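Side-chain contacts in aldehyde dehydrogenase 12 (Zea mays, PDB 6D97), which probably oxidises glutamate gamma-semialdehyde to glutamate with NAD+, the last step of proline catabolism in plants: residues Glu376-Asn379 and Asn380-Ile384; Ile420-Ser423 and Gly424-Glu427. All blocks are in the same frame, centred on the assembly; numbering follows the deposited sequence.

Contact 1: residues Glu376-Asn379 and Asn380-Ile384; sequences EHMN and NLLKI
Glu-376 O accepts Asn-380 N at 2.8 Å, His-377 O takes Leu-381 N at 2.9 Å, and Met-378 O takes Leu-382 N at 3.0 Å. The ladder slackens at Asn-379 O, whose bond from Lys-383 N is long and weak. Beyond it, Leu-381 O receives Ile-384 N; the Ser-387 hydroxyl lies in hydrogen-bonding range of both Leu-381 O and Ile-384 O, though its single proton must be shared between them. On the exposed side, Lys-383, extended beyond CG, brings NZ back to Asn-380 OD1 (3.3 Å). The Asn-380 ND2 end lies 3.8 Å from Glu-376 OE2, the amide and carboxylate planes 41° apart. The buried flank is formed by His-377, Met-378 and Leu-381, with Leu-382 beside them. His-377 CG stands anti to the backbone N (chi1 -177°), turning the ring towards Leu-381, whose CG lies over one face near the rim and whose CD1 is 3.6 Å from His-377 NE2. Phe-437 meets the same imidazole at a steep angle. Met-378 and Leu-382 run side by side towards Val-389. This is a turn near the C-terminal end of an amphipathic helix packed on the seven-stranded catalytic-domain sheet of an aldehyde dehydrogenase.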
loop_
_atom_site.group_PDB
_atom_site.type_symbol
_atom_site.label_atom_id
_atom_site.label_comp_id
_atom_site.label_asym_id
_atom_site.label_seq_id
_atom_site.Cartn_x
_atom_site.Cartn_y
_atom_site.Cartn_z
ATOM N N GLU A 376 -38.720 28.499 -17.040
ATOM C CA GLU A 376 -39.809 27.538 -16.874
ATOM C C GLU A 376 -39.601 26.689 -15.622
ATOM O O GLU A 376 -40.525 26.507 -14.818
ATOM C CB GLU A 376 -39.922 26.653 -18.119
ATOM C CG GLU A 376 -41.153 25.759 -18.110
ATOM C CD GLU A 376 -41.040 24.595 -19.073
ATOM O OE1 GLU A 376 -41.472 24.722 -20.236
ATOM O OE2 GLU A 376 -40.506 23.546 -18.669
ATOM N N HIS A 377 -38.386 26.156 -15.442
ATOM C CA HIS A 377 -38.054 25.397 -14.233
ATOM C C HIS A 377 -38.335 26.215 -12.973
ATOM O O HIS A 377 -38.968 25.728 -12.029
ATOM C CB HIS A 377 -36.587 24.965 -14.261
ATOM C CG HIS A 377 -36.179 24.124 -13.084
ATOM N ND1 HIS A 377 -36.705 22.867 -12.848
ATOM C CD2 HIS A 377 -35.296 24.360 -12.085
ATOM C CE1 HIS A 377 -36.164 22.370 -11.751
ATOM N NE2 HIS A 377 -35.303 23.253 -11.275
ATOM N N MET A 378 -37.879 27.465 -12.944
ATOM C CA MET A 378 -38.149 28.344 -11.808
ATOM C C MET A 378 -39.645 28.482 -11.550
ATOM O O MET A 378 -40.091 28.431 -10.396
ATOM C CB MET A 378 -37.540 29.730 -12.052
ATOM C CG MET A 378 -37.874 30.760 -10.999
ATOM S SD MET A 378 -37.311 32.406 -11.494
ATOM C CE MET A 378 -38.458 32.825 -12.810
ATOM N N ASN A 379 -40.433 28.693 -12.600
ATOM C CA ASN A 379 -41.874 28.829 -12.432
ATOM C C ASN A 379 -42.509 27.521 -11.972
ATOM O O ASN A 379 -43.453 27.535 -11.170
ATOM C CB ASN A 379 -42.511 29.319 -13.737
ATOM C CG ASN A 379 -42.201 30.775 -14.027
ATOM O OD1 ASN A 379 -42.131 31.594 -13.106
ATOM N ND2 ASN A 379 -42.013 31.107 -15.297
ATOM N N ASN A 380 -42.020 26.385 -12.475
ATOM C CA ASN A 380 -42.523 25.099 -12.005
ATOM C C ASN A 380 -42.269 24.921 -10.514
ATOM O O ASN A 380 -43.129 24.406 -9.788
ATOM C CB ASN A 380 -41.883 23.958 -12.794
ATOM C CG ASN A 380 -42.437 23.836 -14.194
ATOM O OD1 ASN A 380 -43.537 24.305 -14.482
ATOM N ND2 ASN A 380 -41.679 23.192 -15.074
ATOM N N LEU A 381 -41.094 25.340 -10.037
ATOM C CA LEU A 381 -40.811 25.272 -8.608
ATOM C C LEU A 381 -41.717 26.209 -7.821
ATOM O O LEU A 381 -42.163 25.875 -6.716
ATOM C CB LEU A 381 -39.342 25.605 -8.343
ATOM C CG LEU A 381 -38.316 24.572 -8.807
ATOM C CD1 LEU A 381 -36.910 25.123 -8.705
ATOM C CD2 LEU A 381 -38.447 23.320 -7.968
ATOM N N LEU A 382 -42.009 27.387 -8.377
ATOM C CA LEU A 382 -42.812 28.377 -7.670
ATOM C C LEU A 382 -44.266 27.958 -7.504
ATOM O O LEU A 382 -44.980 28.580 -6.711
ATOM C CB LEU A 382 -42.736 29.723 -8.389
ATOM C CG LEU A 382 -41.378 30.416 -8.261
ATOM C CD1 LEU A 382 -41.331 31.687 -9.097
ATOM C CD2 LEU A 382 -41.074 30.719 -6.805
ATOM N N LYS A 383 -44.720 26.927 -8.221
ATOM C CA LYS A 383 -46.053 26.387 -7.976
ATOM C C LYS A 383 -46.150 25.702 -6.621
ATOM O O LYS A 383 -47.262 25.453 -6.141
ATOM C CB LYS A 383 -46.435 25.398 -9.081
ATOM C CG LYS A 383 -46.551 26.017 -10.463
ATOM C CD LYS A 383 -46.671 24.951 -11.540
ATOM C CE LYS A 383 -46.827 25.581 -12.914
ATOM N NZ LYS A 383 -46.771 24.562 -14.000
ATOM N N ILE A 384 -45.017 25.402 -5.996
ATOM C CA ILE A 384 -44.986 24.664 -4.740
ATOM C C ILE A 384 -45.291 25.610 -3.587
ATOM O O ILE A 384 -44.795 26.742 -3.541
ATOM C CB ILE A 384 -43.619 23.979 -4.570
ATOM C CG1 ILE A 384 -43.392 22.983 -5.711
ATOM C CG2 ILE A 384 -43.521 23.305 -3.216
ATOM C CD1 ILE A 384 -41.954 22.539 -5.866
#

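Contact 2: residues Ile420-Ser423 and Gly424-Glu427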
loop_
_atom_site.group_PDB
_atom_site.type_symbol
_atom_site.label_atom_id
_atom_site.label_comp_id
_atom_site.label_asym_id
_atom_site.label_seq_id
_atom_site.Cartn_x
_atom_site.Cartn_y
_atom_site.Cartn_z
ATOM N N ILE A 420 -40.418 19.602 -0.418
ATOM C CA ILE A 420 -39.413 18.925 -1.238
ATOM C C ILE A 420 -39.577 17.412 -1.145
ATOM O O ILE A 420 -39.542 16.700 -2.155
ATOM C CB ILE A 420 -37.998 19.362 -0.814
ATOM C CG1 ILE A 420 -37.787 20.853 -1.071
ATOM C CG2 ILE A 420 -36.936 18.547 -1.535
ATOM C CD1 ILE A 420 -36.518 21.385 -0.460
ATOM N N LEU A 421 -39.772 16.902 0.074
ATOM C CA LEU A 421 -39.806 15.460 0.294
ATOM C C LEU A 421 -41.008 14.790 -0.352
ATOM O O LEU A 421 -40.998 13.568 -0.534
ATOM C CB LEU A 421 -39.790 15.162 1.791
ATOM C CG LEU A 421 -38.418 15.387 2.422
ATOM C CD1 LEU A 421 -38.439 15.005 3.885
ATOM C CD2 LEU A 421 -37.361 14.593 1.674
ATOM N N LYS A 422 -42.032 15.556 -0.708
ATOM C CA LYS A 422 -43.219 14.981 -1.316
ATOM C C LYS A 422 -42.914 14.488 -2.724
ATOM O O LYS A 422 -42.033 15.008 -3.414
ATOM C CB LYS A 422 -44.347 16.010 -1.338
ATOM C CG LYS A 422 -44.798 16.421 0.051
ATOM C CD LYS A 422 -45.781 17.572 -0.001
ATOM C CE LYS A 422 -46.730 17.516 1.180
ATOM N NZ LYS A 422 -46.889 18.826 1.867
ATOM N N SER A 423 -43.641 13.454 -3.136
ATOM C CA SER A 423 -43.473 12.910 -4.474
ATOM C C SER A 423 -43.882 13.949 -5.513
ATOM O O SER A 423 -44.714 14.825 -5.256
ATOM C CB SER A 423 -44.297 11.632 -4.638
ATOM O OG SER A 423 -43.676 10.724 -5.533
ATOM N N GLY A 424 -43.277 13.854 -6.692
ATOM C CA GLY A 424 -43.500 14.842 -7.727
ATOM C C GLY A 424 -42.652 16.076 -7.507
ATOM O O GLY A 424 -41.852 16.450 -8.371
ATOM N N ASN A 425 -42.816 16.713 -6.343
ATOM C CA ASN A 425 -41.975 17.855 -5.997
ATOM C C ASN A 425 -40.509 17.452 -5.917
ATOM O O ASN A 425 -39.630 18.208 -6.342
ATOM C CB ASN A 425 -42.416 18.465 -4.668
ATOM C CG ASN A 425 -43.761 19.134 -4.748
ATOM O OD1 ASN A 425 -44.265 19.427 -5.831
ATOM N ND2 ASN A 425 -44.347 19.402 -3.590
ATOM N N PHE A 426 -40.226 16.259 -5.389
ATOM C CA PHE A 426 -38.838 15.844 -5.213
ATOM C C PHE A 426 -38.112 15.740 -6.551
ATOM O O PHE A 426 -37.008 16.270 -6.716
ATOM C CB PHE A 426 -38.772 14.511 -4.467
ATOM C CG PHE A 426 -37.370 14.065 -4.177
ATOM C CD1 PHE A 426 -36.694 14.551 -3.070
ATOM C CD2 PHE A 426 -36.708 13.198 -5.036
ATOM C CE1 PHE A 426 -35.400 14.167 -2.806
ATOM C CE2 PHE A 426 -35.408 12.809 -4.779
ATOM C CZ PHE A 426 -34.753 13.295 -3.660
ATOM N N GLU A 427 -38.712 15.036 -7.516
ATOM C CA GLU A 427 -38.088 14.880 -8.828
ATOM C C GLU A 427 -37.873 16.233 -9.509
ATOM O O GLU A 427 -36.847 16.440 -10.172
ATOM C CB GLU A 427 -38.947 13.973 -9.721
ATOM C CG GLU A 427 -39.043 12.503 -9.300
ATOM C CD GLU A 427 -39.838 12.308 -8.034
ATOM O OE1 GLU A 427 -40.646 13.181 -7.703
ATOM O OE2 GLU A 427 -39.650 11.295 -7.347
#
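Lys-422 O receives Phe-426 N at 3.0 Å and so closes a five-residue turn leading into helix 425-429. Inside this turn a tighter one is folded: Asn-425 N makes a weak bond of 2.9 Å to Ser-423 O around Gly-424. The glycine has phi 81° and psi -58°, the values of a classic gamma turn and a conformation that glycine adopts readily. Gly-424 is also the N-cap, and its N-H points to Glu-427 OE1 in a weak bond of 2.9 Å. Glu-427 reaches it by folding at chi2 (70°), which swings the carboxylate back over the first turn and brings Glu-427 OE1 to within 4.0 Å of Ser-423 C. Phe-426 meets Ile-420 instead. Phe-426 CB sits 3.3 Å from Ile-420 O, and the same carbonyl oxygen lies at the ring edge, in plane, while Ile-420 CG2 packs loosely against Phe-426 CD1. Arg-457 makes a cation-pi contact with this ring and also bonds Leu-421 O, tying the turn to helix 448-457. The Asn-425 amide touches the base of the Lys-422 side chain, Asn-425 ND2 being 4.1 Å from Lys-422 CB. That ND2 is held by Glu-419 O, and Lys-422 NZ forms a salt bridge with Glu-419 OE1, so the preceding helix secures both polar ends. The whole is a classic gamma turn at a helix N terminus, with a weak half of a capping box, in which the N3 glutamate faces the N-cap N-H.

Contact 1 comes first along the chain, near the C-terminal end of helix 371-382; contact 2 follows in series, so the two neither nest nor cross, and each closes only a local turn. Between them the chain forms the antiparallel strands 388-391 and 411-414 at one border of the seven-stranded sheet, then helix 417-420. Contact 2 turns the chain from that helix into helix 425-429, which leads on to strand 437-443, parallel to and beside 411-414. In space the two meet where Ile-384 CG1 packs 3.7 Å from Asn-425 OD1. Leu-428, touched by His-377 and Leu-381, adds to this, so the end of helix 371-382 and the loop after it rest along helix 425-429, from Asn-425 to Leu-428.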